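Local coordinates for glucose-6-phosphate isomerase like protein (Thermus thermophilus, PDB 1WIW) that probably interconverts aldose and ketose sugar phosphates, with glucose 6-phosphate and mannose 6-phosphate as likely substrates, at residues 11-16 and 275-280; 185-190 and 264-269; 19-24 and 107-112. All blocks are in the same frame, centred on the assembly; numbering follows the deposited sequence.

Contact 1: 11-16 and 275-280; sequences LVDRTG and VDPGDH
Val-12 lays both its methyls on the peptide that joins Val-275 to Asp-276. Its chi1 of 67° puts CG2 anti to the backbone N and 3.3 Å from Asp-276 N, while CG1 approaches Val-275 O; a beta-branched side chain suits such packing on backbone. Val-12 O points at Asp-276, 3.2 Å from its CG and 3.4 Å from each of its carboxylate oxygens. All three oxygens being acceptors, Asp-276 offers it a CA-H...O contact, and Arg-14 N of its own loop donates to it weakly. The carboxylate folds back on its own chain: Asp-276 OD1 takes Gly-278 N at 2.8 Å, met from above the carboxylate plane, an Asx turn. A leucine in place of Asp-276 would probably leave Gly-278 N without this acceptor and the turn less firmly set. Thr-15 OG1 comes within 3.8 Å of Gly-278 CA, where a side chain would collide with it, and a water joins this hydroxyl to His-280 N. Asp-13, whose OD2 is 4.3 Å from Asp-276 OD1, binds Tyr-267 OH and Leu-17 N. The loops thus meet through methyls, the Pro-277 ring and a water; their carboxylates, which would probably repel, draw on donors outside the facing loop.

Contact 2: 185-190 and 264-269; sequences RVAKSL and WTAYYL
Lys-188 NZ draws in the carbonyls of the turn from which Val-186 and Ala-187 press onto Ala-266. It donates to Arg-185 O at 2.9 Å, 27° out of that carbonyl plane, and weakly to Val-186 O. Asp-276 O and Gly-278 O of the neighbouring loop accept from it as well. The chain gets there by doubling back at its first two torsions, from a residue of positive phi, the first beyond helix 174-185 to leave helical backbone angles. A long cationic side chain fits this spot, since the carbonyls at a helix C-terminus would probably be eased by a positive group. Ser-189 secures the next carbonyl: its OG donates to Ala-187 O at 2.9 Å from above the carbonyl plane.

What the turn offers helix 251-272 is small and apolar. Val-186 holds CG1 anti to its own N (chi1 176°), which brings this methyl over the helix backbone, 3.5 Å from Tyr-267 N. Its CB lies 3.9 Å from Ala-266 CB. Ala-187 CB sits 3.4 Å from Ala-266 O and also touches Leu-269 CD2 at 3.9 Å. The Ala-187 and Ala-266 CA atoms are 4.9 Å apart, a closeness that suits two alanines. Leu-269 closes the side nearer Ser-189 and packs further on Phe-183 of helix 174-185.

Arg-185 turns away to salt bridges with Glu-46, Asp-279 and Glu-200 of the second subunit, while Tyr-267 sends its hydroxyl to Asp-13. The division of labour is plain: apolar packing joins turn to helix here, with no polar bond between the two segments, and the polar groups of the turn spend their bonds on shaping it and tying it to the 276-279 loop, to Glu-46 and to the other subunit.

Contact 3: 19-24 and 107-112; sequences LELRDL and SPLAPY
Ser-107 OG donates to Glu-20 OE1 at 2.7 Å, meeting it from above the carboxylate plane. Glu-20 spans the distance with a fully extended chain, CG anti to the backbone N (chi1 -174°), and its CG slides past Leu-109 CD1 at 3.6 Å; glutamate combines the length with an aliphatic stem that can lie on a leucine. Leu-109 is the apolar centre. Its CD2 meets Leu-21 CD2 at 3.8 Å, the two side chains crossing at about a right angle, and its CB is 3.8 Å from Leu-24 CD1. Leu-24 in turn lies alongside Tyr-112, running the opposite way, with CG 3.7 Å from Tyr-112 CD1.

A second shell fixes these groups. Arg-113 makes a salt bridge to Glu-20 OE1 and a hydrogen bond to Ser-107 OG, and a water donates to Glu-20 OE2 and weakly to Ser-107 OG. The Tyr-112 hydroxyl is engaged by Asp-132 and by Gly-26 N, which holds the ring beside Leu-24, while Leu-21 backs onto Ala-263 and Trp-264 of helix 251-272.

Ser-107 OG also accepts from Leu-109 N at 3.1 Å. Together with the type I turn from Ser-107 to Ala-110, this is a serine cap leading into helix 110-121; here the capping hydroxyl doubles as the link to helix 17-23, joining two helices of the sequence related to the SIS-type N-terminal part of phosphoglucose isomerases.

How the contacts relate
Helix 251-272 connects the three contacts: contact 2 lies on it, the 275-280 loop of contact 1 follows it, and helix 17-23 of contact 3 packs against it. The centres of contacts 1 and 2 are about 11 Å apart, and contact 3 is about 14 Å from each. Along the chain contact 1 closes the outermost loop, bringing residues near the two termini together; contacts 3 and 2 follow one another inside it. Contact 3 belongs to sequence of the phosphoglucose isomerase N-terminal type and contact 2 to the C-terminal SIS type. Arg-185 and Pro-108 touch between them, and the cluster thus brings these two parts together, with contact 2 also meeting the second subunit.

Contact 1: 11-16 and 275-280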
loop_
_atom_site.group_PDB
_atom_site.type_symbol
_atom_site.label_atom_id
_atom_site.label_comp_id
_atom_site.label_asym_id
_atom_site.label_seq_id
_atom_site.Cartn_x
_atom_site.Cartn_y
_atom_site.Cartn_z
ATOM N N LEU B 11 29.676 -15.890 1.784
ATOM C CA LEU B 11 29.468 -17.338 1.762
ATOM C C LEU B 11 28.008 -17.745 1.989
ATOM O O LEU B 11 27.559 -18.773 1.489
ATOM C CB LEU B 11 30.370 -18.012 2.803
ATOM C CG LEU B 11 31.866 -17.922 2.473
ATOM C CD1 LEU B 11 32.702 -18.416 3.634
ATOM C CD2 LEU B 11 32.146 -18.732 1.212
ATOM N N VAL B 12 27.261 -16.936 2.734
ATOM C CA VAL B 12 25.863 -17.254 3.007
ATOM C C VAL B 12 24.973 -17.122 1.757
ATOM O O VAL B 12 23.828 -17.584 1.752
ATOM C CB VAL B 12 25.306 -16.358 4.148
ATOM C CG1 VAL B 12 25.242 -14.906 3.692
ATOM C CG2 VAL B 12 23.936 -16.850 4.575
ATOM N N ASP B 13 25.507 -16.501 0.705
ATOM C CA ASP B 13 24.781 -16.318 -0.557
ATOM C C ASP B 13 24.938 -17.598 -1.378
ATOM O O ASP B 13 25.506 -17.586 -2.471
ATOM C CB ASP B 13 25.365 -15.130 -1.341
ATOM C CG ASP B 13 24.591 -14.824 -2.619
ATOM O OD1 ASP B 13 25.094 -14.030 -3.445
ATOM O OD2 ASP B 13 23.479 -15.368 -2.797
ATOM N N ARG B 14 24.417 -18.696 -0.841
ATOM C CA ARG B 14 24.511 -20.001 -1.482
ATOM C C ARG B 14 23.985 -20.127 -2.913
ATOM O O ARG B 14 24.625 -20.759 -3.751
ATOM C CB ARG B 14 23.841 -21.047 -0.591
ATOM C CG ARG B 14 24.587 -21.286 0.718
ATOM C CD ARG B 14 23.926 -22.379 1.559
ATOM N NE ARG B 14 24.827 -22.883 2.597
ATOM C CZ ARG B 14 24.505 -23.823 3.483
ATOM N NH1 ARG B 14 23.296 -24.372 3.470
ATOM N NH2 ARG B 14 25.400 -24.222 4.379
ATOM N N THR B 15 22.832 -19.535 -3.201
ATOM C CA THR B 15 22.267 -19.624 -4.545
ATOM C C THR B 15 22.817 -18.581 -5.511
ATOM O O THR B 15 22.434 -18.547 -6.679
ATOM C CB THR B 15 20.728 -19.518 -4.515
ATOM O OG1 THR B 15 20.339 -18.298 -3.873
ATOM C CG2 THR B 15 20.133 -20.693 -3.764
ATOM N N GLY B 16 23.717 -17.732 -5.025
ATOM C CA GLY B 16 24.315 -16.718 -5.877
ATOM C C GLY B 16 23.383 -15.652 -6.429
ATOM O O GLY B 16 23.267 -15.490 -7.643
ATOM N N VAL B 275 22.108 -13.651 6.823
ATOM C CA VAL B 275 21.128 -14.602 6.316
ATOM C C VAL B 275 21.221 -14.688 4.803
ATOM O O VAL B 275 21.705 -13.767 4.138
ATOM C CB VAL B 275 19.680 -14.227 6.711
ATOM C CG1 VAL B 275 19.527 -14.284 8.230
ATOM C CG2 VAL B 275 19.323 -12.848 6.171
ATOM N N ASP B 276 20.771 -15.811 4.269
ATOM C CA ASP B 276 20.802 -16.034 2.838
ATOM C C ASP B 276 19.783 -15.119 2.162
ATOM O O ASP B 276 18.597 -15.163 2.474
ATOM C CB ASP B 276 20.462 -17.494 2.536
ATOM C CG ASP B 276 20.736 -17.871 1.094
ATOM O OD1 ASP B 276 20.805 -16.961 0.240
ATOM O OD2 ASP B 276 20.876 -19.080 0.812
ATOM N N PRO B 277 20.241 -14.267 1.233
ATOM C CA PRO B 277 19.361 -13.343 0.506
ATOM C C PRO B 277 18.482 -14.075 -0.513
ATOM O O PRO B 277 17.473 -13.539 -0.980
ATOM C CB PRO B 277 20.345 -12.388 -0.158
ATOM C CG PRO B 277 21.529 -13.276 -0.431
ATOM C CD PRO B 277 21.650 -14.073 0.846
ATOM N N GLY B 278 18.868 -15.305 -0.849
ATOM C CA GLY B 278 18.101 -16.083 -1.808
ATOM C C GLY B 278 16.823 -16.643 -1.208
ATOM O O GLY B 278 16.622 -16.563 0.004
ATOM N N ASP B 279 15.961 -17.207 -2.051
ATOM C CA ASP B 279 14.699 -17.779 -1.593
ATOM C C ASP B 279 14.918 -19.140 -0.936
ATOM O O ASP B 279 14.283 -19.471 0.064
ATOM C CB ASP B 279 13.720 -17.971 -2.762
ATOM C CG ASP B 279 13.238 -16.653 -3.364
ATOM O OD1 ASP B 279 13.292 -15.610 -2.674
ATOM O OD2 ASP B 279 12.783 -16.671 -4.527
ATOM N N HIS B 280 15.822 -19.914 -1.527
ATOM C CA HIS B 280 16.156 -21.264 -1.081
ATOM C C HIS B 280 15.012 -22.089 -0.492
ATOM O O HIS B 280 15.083 -22.553 0.644
ATOM C CB HIS B 280 17.354 -21.245 -0.113
ATOM C CG HIS B 280 17.104 -20.520 1.173
ATOM N ND1 HIS B 280 16.820 -19.173 1.228
ATOM C CD2 HIS B 280 17.154 -20.948 2.457
ATOM C CE1 HIS B 280 16.708 -18.800 2.491
ATOM N NE2 HIS B 280 16.906 -19.857 3.257
HETATM O O HOH W 1 17.304 -18.975 -4.250
#

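Contact 2: 185-190 and 264-269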
loop_
_atom_site.group_PDB
_atom_site.type_symbol
_atom_site.label_atom_id
_atom_site.label_comp_id
_atom_site.label_asym_id
_atom_site.label_seq_id
_atom_site.Cartn_x
_atom_site.Cartn_y
_atom_site.Cartn_z
ATOM N N ARG B 185 11.577 -10.190 0.979
ATOM C CA ARG B 185 12.014 -11.411 0.315
ATOM C C ARG B 185 13.517 -11.638 0.252
ATOM O O ARG B 185 13.979 -12.773 0.378
ATOM C CB ARG B 185 11.448 -11.520 -1.104
ATOM C CG ARG B 185 11.530 -12.968 -1.573
ATOM C CD ARG B 185 11.680 -13.157 -3.060
ATOM N NE ARG B 185 10.439 -12.932 -3.778
ATOM C CZ ARG B 185 10.054 -13.649 -4.826
ATOM N NH1 ARG B 185 8.909 -13.371 -5.429
ATOM N NH2 ARG B 185 10.804 -14.656 -5.255
ATOM N N VAL B 186 14.274 -10.563 0.056
ATOM C CA VAL B 186 15.725 -10.649 -0.037
ATOM C C VAL B 186 16.420 -10.406 1.302
ATOM O O VAL B 186 17.248 -11.213 1.730
ATOM C CB VAL B 186 16.259 -9.648 -1.080
ATOM C CG1 VAL B 186 17.790 -9.661 -1.103
ATOM C CG2 VAL B 186 15.713 -10.004 -2.456
ATOM N N ALA B 187 16.080 -9.305 1.972
ATOM C CA ALA B 187 16.708 -8.990 3.252
ATOM C C ALA B 187 16.028 -9.690 4.432
ATOM O O ALA B 187 16.544 -9.667 5.550
ATOM C CB ALA B 187 16.726 -7.470 3.470
ATOM N N LYS B 188 14.883 -10.321 4.174
ATOM C CA LYS B 188 14.139 -11.036 5.208
ATOM C C LYS B 188 13.852 -10.076 6.367
ATOM O O LYS B 188 13.781 -10.487 7.533
ATOM C CB LYS B 188 14.965 -12.231 5.718
ATOM C CG LYS B 188 15.578 -13.124 4.626
ATOM C CD LYS B 188 14.511 -13.772 3.755
ATOM C CE LYS B 188 15.100 -14.822 2.814
ATOM N NZ LYS B 188 16.062 -14.256 1.821
ATOM N N SER B 189 13.680 -8.799 6.031
ATOM C CA SER B 189 13.450 -7.757 7.025
ATOM C C SER B 189 12.176 -6.953 6.814
ATOM O O SER B 189 11.677 -6.813 5.700
ATOM C CB SER B 189 14.646 -6.794 7.060
ATOM O OG SER B 189 15.849 -7.479 7.382
ATOM N N LEU B 190 11.672 -6.412 7.915
ATOM C CA LEU B 190 10.458 -5.618 7.930
ATOM C C LEU B 190 10.740 -4.170 7.526
ATOM O O LEU B 190 11.802 -3.635 7.825
ATOM C CB LEU B 190 9.867 -5.647 9.343
ATOM C CG LEU B 190 8.537 -4.952 9.615
ATOM C CD1 LEU B 190 7.426 -5.712 8.912
ATOM C CD2 LEU B 190 8.274 -4.904 11.123
ATOM N N TRP B 264 19.692 -4.415 -4.745
ATOM C CA TRP B 264 21.078 -4.570 -4.322
ATOM C C TRP B 264 21.228 -4.212 -2.844
ATOM O O TRP B 264 21.961 -4.869 -2.107
ATOM C CB TRP B 264 21.996 -3.664 -5.152
ATOM C CG TRP B 264 22.576 -4.330 -6.372
ATOM C CD1 TRP B 264 22.292 -4.047 -7.674
ATOM C CD2 TRP B 264 23.558 -5.376 -6.391
ATOM N NE1 TRP B 264 23.040 -4.848 -8.510
ATOM C CE2 TRP B 264 23.823 -5.674 -7.748
ATOM C CE3 TRP B 264 24.240 -6.089 -5.394
ATOM C CZ2 TRP B 264 24.744 -6.658 -8.136
ATOM C CZ3 TRP B 264 25.160 -7.071 -5.780
ATOM C CH2 TRP B 264 25.401 -7.344 -7.139
ATOM N N THR B 265 20.533 -3.162 -2.413
ATOM C CA THR B 265 20.611 -2.726 -1.025
ATOM C C THR B 265 20.067 -3.833 -0.117
ATOM O O THR B 265 20.685 -4.179 0.889
ATOM C CB THR B 265 19.809 -1.423 -0.817
ATOM O OG1 THR B 265 20.365 -0.390 -1.644
ATOM C CG2 THR B 265 19.854 -0.982 0.643
ATOM N N ALA B 266 18.917 -4.387 -0.492
ATOM C CA ALA B 266 18.294 -5.464 0.268
ATOM C C ALA B 266 19.240 -6.664 0.324
ATOM O O ALA B 266 19.315 -7.353 1.338
ATOM C CB ALA B 266 16.975 -5.864 -0.383
ATOM N N TYR B 267 19.956 -6.903 -0.775
ATOM C CA TYR B 267 20.915 -8.008 -0.863
ATOM C C TYR B 267 21.991 -7.853 0.210
ATOM O O TYR B 267 22.272 -8.788 0.972
ATOM C CB TYR B 267 21.580 -8.021 -2.246
ATOM C CG TYR B 267 22.721 -9.018 -2.389
ATOM C CD1 TYR B 267 22.475 -10.375 -2.614
ATOM C CD2 TYR B 267 24.045 -8.606 -2.253
ATOM C CE1 TYR B 267 23.529 -11.302 -2.697
ATOM C CE2 TYR B 267 25.104 -9.522 -2.332
ATOM C CZ TYR B 267 24.840 -10.864 -2.550
ATOM O OH TYR B 267 25.890 -11.761 -2.591
ATOM N N TYR B 268 22.599 -6.669 0.251
ATOM C CA TYR B 268 23.642 -6.374 1.230
ATOM C C TYR B 268 23.114 -6.369 2.665
ATOM O O TYR B 268 23.823 -6.777 3.585
ATOM C CB TYR B 268 24.311 -5.033 0.904
ATOM C CG TYR B 268 25.176 -5.095 -0.338
ATOM C CD1 TYR B 268 24.948 -4.241 -1.422
ATOM C CD2 TYR B 268 26.204 -6.042 -0.445
ATOM C CE1 TYR B 268 25.722 -4.333 -2.596
ATOM C CE2 TYR B 268 26.981 -6.142 -1.607
ATOM C CZ TYR B 268 26.733 -5.290 -2.677
ATOM O OH TYR B 268 27.469 -5.421 -3.838
ATOM N N LEU B 269 21.876 -5.926 2.867
ATOM C CA LEU B 269 21.325 -5.911 4.219
ATOM C C LEU B 269 21.212 -7.345 4.740
ATOM O O LEU B 269 21.521 -7.619 5.899
ATOM C CB LEU B 269 19.955 -5.224 4.244
ATOM C CG LEU B 269 19.251 -5.150 5.608
ATOM C CD1 LEU B 269 20.160 -4.495 6.650
ATOM C CD2 LEU B 269 17.967 -4.359 5.469
#

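Contact 3: 19-24 and 107-112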
loop_
_atom_site.group_PDB
_atom_site.type_symbol
_atom_site.label_atom_id
_atom_site.label_comp_id
_atom_site.label_asym_id
_atom_site.label_seq_id
_atom_site.Cartn_x
_atom_site.Cartn_y
_atom_site.Cartn_z
ATOM N N LEU B 19 25.128 -12.840 -8.516
ATOM C CA LEU B 19 25.321 -13.071 -9.945
ATOM C C LEU B 19 24.047 -12.731 -10.722
ATOM O O LEU B 19 24.109 -12.119 -11.787
ATOM C CB LEU B 19 25.714 -14.532 -10.204
ATOM C CG LEU B 19 25.719 -14.974 -11.674
ATOM C CD1 LEU B 19 26.693 -14.116 -12.478
ATOM C CD2 LEU B 19 26.090 -16.444 -11.762
ATOM N N GLU B 20 22.895 -13.127 -10.193
ATOM C CA GLU B 20 21.628 -12.842 -10.863
ATOM C C GLU B 20 21.383 -11.331 -10.916
ATOM O O GLU B 20 20.916 -10.801 -11.927
ATOM C CB GLU B 20 20.465 -13.544 -10.148
ATOM C CG GLU B 20 19.136 -13.407 -10.873
ATOM C CD GLU B 20 18.008 -14.221 -10.241
ATOM O OE1 GLU B 20 16.862 -14.132 -10.742
ATOM O OE2 GLU B 20 18.265 -14.953 -9.255
ATOM N N LEU B 21 21.697 -10.643 -9.825
ATOM C CA LEU B 21 21.533 -9.194 -9.768
ATOM C C LEU B 21 22.408 -8.565 -10.842
ATOM O O LEU B 21 21.973 -7.669 -11.573
ATOM C CB LEU B 21 21.956 -8.663 -8.391
ATOM C CG LEU B 21 20.948 -8.786 -7.241
ATOM C CD1 LEU B 21 21.651 -8.577 -5.899
ATOM C CD2 LEU B 21 19.833 -7.757 -7.435
ATOM N N ARG B 22 23.647 -9.041 -10.936
ATOM C CA ARG B 22 24.587 -8.515 -11.916
ATOM C C ARG B 22 24.160 -8.708 -13.367
ATOM O O ARG B 22 24.313 -7.805 -14.189
ATOM C CB ARG B 22 25.967 -9.151 -11.738
ATOM C CG ARG B 22 27.008 -8.566 -12.685
ATOM C CD ARG B 22 28.367 -9.226 -12.536
ATOM N NE ARG B 22 29.409 -8.456 -13.212
ATOM C CZ ARG B 22 29.447 -8.231 -14.523
ATOM N NH1 ARG B 22 30.435 -7.515 -15.047
ATOM N NH2 ARG B 22 28.502 -8.723 -15.312
ATOM N N ASP B 23 23.626 -9.884 -13.682
ATOM C CA ASP B 23 23.223 -10.199 -15.055
ATOM C C ASP B 23 21.757 -9.943 -15.404
ATOM O O ASP B 23 21.306 -10.324 -16.483
ATOM C CB ASP B 23 23.544 -11.668 -15.365
ATOM C CG ASP B 23 25.037 -11.964 -15.359
ATOM O OD1 ASP B 23 25.845 -11.012 -15.275
ATOM O OD2 ASP B 23 25.399 -13.156 -15.452
ATOM N N LEU B 24 21.018 -9.285 -14.515
ATOM C CA LEU B 24 19.596 -9.038 -14.742
ATOM C C LEU B 24 19.186 -8.481 -16.104
ATOM O O LEU B 24 18.274 -9.000 -16.744
ATOM C CB LEU B 24 19.039 -8.115 -13.655
ATOM C CG LEU B 24 17.524 -7.903 -13.733
ATOM C CD1 LEU B 24 16.805 -9.244 -13.577
ATOM C CD2 LEU B 24 17.084 -6.926 -12.643
ATOM N N SER B 107 11.265 -15.421 -8.839
ATOM C CA SER B 107 12.500 -14.713 -8.531
ATOM C C SER B 107 12.126 -13.337 -8.006
ATOM O O SER B 107 11.145 -12.743 -8.455
ATOM C CB SER B 107 13.367 -14.559 -9.787
ATOM O OG SER B 107 14.446 -13.662 -9.559
ATOM N N PRO B 108 12.890 -12.823 -7.033
ATOM C CA PRO B 108 12.611 -11.497 -6.470
ATOM C C PRO B 108 12.809 -10.463 -7.573
ATOM O O PRO B 108 12.249 -9.368 -7.523
ATOM C CB PRO B 108 13.679 -11.332 -5.388
ATOM C CG PRO B 108 14.199 -12.728 -5.153
ATOM C CD PRO B 108 14.131 -13.386 -6.480
ATOM N N LEU B 109 13.616 -10.826 -8.568
ATOM C CA LEU B 109 13.924 -9.929 -9.683
ATOM C C LEU B 109 12.989 -10.093 -10.884
ATOM O O LEU B 109 13.119 -9.383 -11.884
ATOM C CB LEU B 109 15.376 -10.145 -10.133
ATOM C CG LEU B 109 16.406 -10.152 -8.999
ATOM C CD1 LEU B 109 17.804 -10.332 -9.585
ATOM C CD2 LEU B 109 16.313 -8.848 -8.201
ATOM N N ALA B 110 12.040 -11.018 -10.788
ATOM C CA ALA B 110 11.117 -11.242 -11.893
ATOM C C ALA B 110 10.365 -9.988 -12.376
ATOM O O ALA B 110 10.000 -9.900 -13.550
ATOM C CB ALA B 110 10.122 -12.343 -11.529
ATOM N N PRO B 111 10.114 -9.004 -11.488
ATOM C CA PRO B 111 9.396 -7.818 -11.972
ATOM C C PRO B 111 10.042 -7.200 -13.208
ATOM O O PRO B 111 9.348 -6.764 -14.127
ATOM C CB PRO B 111 9.421 -6.889 -10.765
ATOM C CG PRO B 111 9.256 -7.861 -9.631
ATOM C CD PRO B 111 10.244 -8.965 -10.019
ATOM N N TYR B 112 11.370 -7.162 -13.235
ATOM C CA TYR B 112 12.069 -6.614 -14.393
ATOM C C TYR B 112 11.768 -7.445 -15.633
ATOM O O TYR B 112 11.535 -6.902 -16.712
ATOM C CB TYR B 112 13.586 -6.585 -14.165
ATOM C CG TYR B 112 14.388 -6.423 -15.457
ATOM C CD1 TYR B 112 14.784 -7.535 -16.200
ATOM C CD2 TYR B 112 14.688 -5.154 -15.963
ATOM C CE1 TYR B 112 15.462 -7.390 -17.426
ATOM C CE2 TYR B 112 15.360 -4.998 -17.185
ATOM C CZ TYR B 112 15.742 -6.120 -17.911
ATOM O OH TYR B 112 16.387 -5.972 -19.120
HETATM O O HOH W 2 16.297 -15.633 -7.561
#